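Long-range contact in 4-oxalocrotonate decarboxylase NahK (Pseudomonas putida, PDB 5D2G), which probably catalyses the decarboxylation of (3E)-2-oxohex-3-enedioate to 2-oxopent-4-enoate and carbon dioxide in aromatic hydrocarbon catabolism: residues A[126-131]-A[161-166]. The protein carries 1 engineered substitution. Residues are numbered along the deposited sequence; the frame is centred on the assembly and turned at random.
Sequences KIEAEI and EVIDSR. With MG (magnesium ion), chain B.
E128 and E161 face each other as a hydrogen-bonded antiparallel pair in the mixed sheet of the fumarylacetoacetate hydrolase fold, and with E130 they form its three-carboxylate metal site. Four backbone hydrogen bonds, two per pair, join K126 to I163 and E128 to E161. Between them, the non-hydrogen-bonded pair I127 and V162 meets on the other face, CG2 to CG2 at 3.9 Å.

Along E161, CB passes 3.4 Å from E130 OE1. CG, anti to the backbone N (chi1 -163°), sends the extended chain beside that of E128 toward the magnesium ion, 4.1 Å from CG. CD, 3.8 Å from E128 OE2, carries OE1 onto the metal at 1.9 Å, while OE2 turns to a salt bridge with K83 of the 2-oxoglutarate site. E128 OE2 binds the ion at 2.0 Å and E130 OE1 is the third protein ligand; the three oxygens occupy one face of an octahedron, three waters the other. The carboxylate planes of E130 and E161 stand 72° apart, those of E128 and E161 29°.

I163 CG2 is an apolar neighbour of the metal-binding E128 OE2, 3.4 Å away. With an alanine here that oxygen loses this neighbour, and the carboxylate, still tied to the metal, is likely to turn somewhat more freely. E130 OE2 accepts a hydrogen bond from G254 N and another, 2.7 Å long, from metal-bound water 1.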
loop_
_atom_site.group_PDB
_atom_site.type_symbol
_atom_site.label_atom_id
_atom_site.label_comp_id
_atom_site.label_asym_id
_atom_site.label_seq_id
_atom_site.Cartn_x
_atom_site.Cartn_y
_atom_site.Cartn_z
ATOM N N LYS A 126 7.274 -8.902 2.999
ATOM C CA LYS A 126 8.376 -7.997 2.761
ATOM C C LYS A 126 7.971 -6.682 3.378
ATOM O O LYS A 126 6.776 -6.399 3.525
ATOM C CB LYS A 126 8.576 -7.787 1.259
ATOM C CG LYS A 126 8.944 -9.054 0.505
ATOM C CD LYS A 126 9.247 -8.745 -0.964
ATOM C CE LYS A 126 9.631 -10.006 -1.726
ATOM N NZ LYS A 126 10.152 -9.698 -3.088
ATOM N N ILE A 127 8.952 -5.868 3.737
ATOM C CA ILE A 127 8.635 -4.561 4.293
ATOM C C ILE A 127 9.175 -3.490 3.359
ATOM O O ILE A 127 10.112 -3.732 2.594
ATOM C CB ILE A 127 9.220 -4.384 5.711
ATOM C CG1 ILE A 127 10.728 -4.616 5.713
ATOM C CG2 ILE A 127 8.563 -5.366 6.686
ATOM C CD1 ILE A 127 11.414 -3.972 6.903
ATOM N N GLU A 128 8.569 -2.313 3.411
ATOM C CA GLU A 128 9.047 -1.192 2.636
ATOM C C GLU A 128 8.783 0.050 3.485
ATOM O O GLU A 128 7.745 0.135 4.158
ATOM C CB GLU A 128 8.318 -1.125 1.284
ATOM C CG GLU A 128 6.814 -1.128 1.382
ATOM C CD GLU A 128 6.103 -1.192 0.019
ATOM O OE1 GLU A 128 6.769 -1.180 -1.048
ATOM O OE2 GLU A 128 4.859 -1.255 0.032
ATOM N N ALA A 129 9.734 0.982 3.493
ATOM C CA ALA A 129 9.587 2.218 4.264
ATOM C C ALA A 129 8.756 3.219 3.475
ATOM O O ALA A 129 8.985 3.418 2.279
ATOM C CB ALA A 129 10.919 2.800 4.567
ATOM N N GLU A 130 7.797 3.852 4.145
ATOM C CA GLU A 130 6.929 4.811 3.483
ATOM C C GLU A 130 6.655 6.016 4.361
ATOM O O GLU A 130 6.958 6.028 5.567
ATOM C CB GLU A 130 5.592 4.166 3.086
ATOM C CG GLU A 130 5.729 2.776 2.446
ATOM C CD GLU A 130 4.499 2.331 1.687
ATOM O OE1 GLU A 130 4.434 1.123 1.371
ATOM O OE2 GLU A 130 3.617 3.172 1.384
ATOM N N ILE A 131 6.069 7.030 3.747
ATOM C CA ILE A 131 5.533 8.145 4.501
ATOM C C ILE A 131 4.022 8.147 4.248
ATOM O O ILE A 131 3.565 8.025 3.105
ATOM C CB ILE A 131 6.253 9.484 4.133
ATOM C CG1 ILE A 131 5.894 10.583 5.129
ATOM C CG2 ILE A 131 5.958 9.909 2.707
ATOM C CD1 ILE A 131 6.551 10.378 6.479
ATOM N N GLU A 161 5.246 -0.493 5.535
ATOM C CA GLU A 161 4.230 -1.457 5.135
ATOM C C GLU A 161 4.825 -2.846 5.153
ATOM O O GLU A 161 5.980 -3.038 4.776
ATOM C CB GLU A 161 3.678 -1.189 3.733
ATOM C CG GLU A 161 2.362 -1.943 3.514
ATOM C CD GLU A 161 1.696 -1.666 2.181
ATOM O OE1 GLU A 161 2.323 -1.049 1.290
ATOM O OE2 GLU A 161 0.525 -2.079 2.039
ATOM N N VAL A 162 4.041 -3.819 5.594
ATOM C CA VAL A 162 4.410 -5.197 5.352
ATOM C C VAL A 162 3.522 -5.608 4.202
ATOM O O VAL A 162 2.283 -5.578 4.326
ATOM C CB VAL A 162 4.108 -6.102 6.540
ATOM C CG1 VAL A 162 4.586 -7.514 6.225
ATOM C CG2 VAL A 162 4.792 -5.568 7.805
ATOM N N ILE A 163 4.131 -5.950 3.072
ATOM C CA ILE A 163 3.332 -6.394 1.936
ATOM C C ILE A 163 3.523 -7.889 1.806
ATOM O O ILE A 163 4.547 -8.428 2.210
ATOM C CB ILE A 163 3.709 -5.692 0.619
ATOM C CG1 ILE A 163 5.191 -5.885 0.301
ATOM C CG2 ILE A 163 3.366 -4.201 0.672
ATOM C CD1 ILE A 163 5.605 -5.225 -1.034
ATOM N N ASP A 164 2.519 -8.564 1.259
ATOM C CA ASP A 164 2.578 -10.007 1.180
ATOM C C ASP A 164 1.666 -10.394 0.050
ATOM O O ASP A 164 0.461 -10.529 0.236
ATOM C CB ASP A 164 2.100 -10.593 2.512
ATOM C CG ASP A 164 2.310 -12.077 2.616
ATOM O OD1 ASP A 164 3.195 -12.624 1.922
ATOM O OD2 ASP A 164 1.573 -12.694 3.421
ATOM N N SER A 165 2.234 -10.537 -1.143
ATOM C CA SER A 165 1.438 -10.996 -2.262
ATOM C C SER A 165 0.918 -12.372 -1.927
ATOM O O SER A 165 1.670 -13.228 -1.452
ATOM C CB SER A 165 2.277 -11.092 -3.527
ATOM O OG SER A 165 1.439 -11.504 -4.596
ATOM N N ARG A 166 -0.363 -12.594 -2.201
ATOM C CA ARG A 166 -0.956 -13.900 -1.973
ATOM C C ARG A 166 -0.679 -14.858 -3.128
ATOM O O ARG A 166 -1.103 -16.014 -3.116
ATOM C CB ARG A 166 -2.457 -13.745 -1.712
ATOM C CG ARG A 166 -2.812 -13.725 -0.227
ATOM C CD ARG A 166 -2.221 -12.541 0.524
ATOM N NE ARG A 166 -2.647 -11.256 -0.052
ATOM C CZ ARG A 166 -2.572 -10.091 0.578
ATOM N NH1 ARG A 166 -2.975 -8.974 -0.031
ATOM N NH2 ARG A 166 -2.104 -10.043 1.822
HETATM MG MG MG B . 3.415 0.062 0.152
HETATM O O HOH W 1 2.007 1.517 0.016
HETATM O O HOH W 2 2.705 -0.693 -1.462
HETATM O O HOH W 3 4.439 0.831 -1.556
#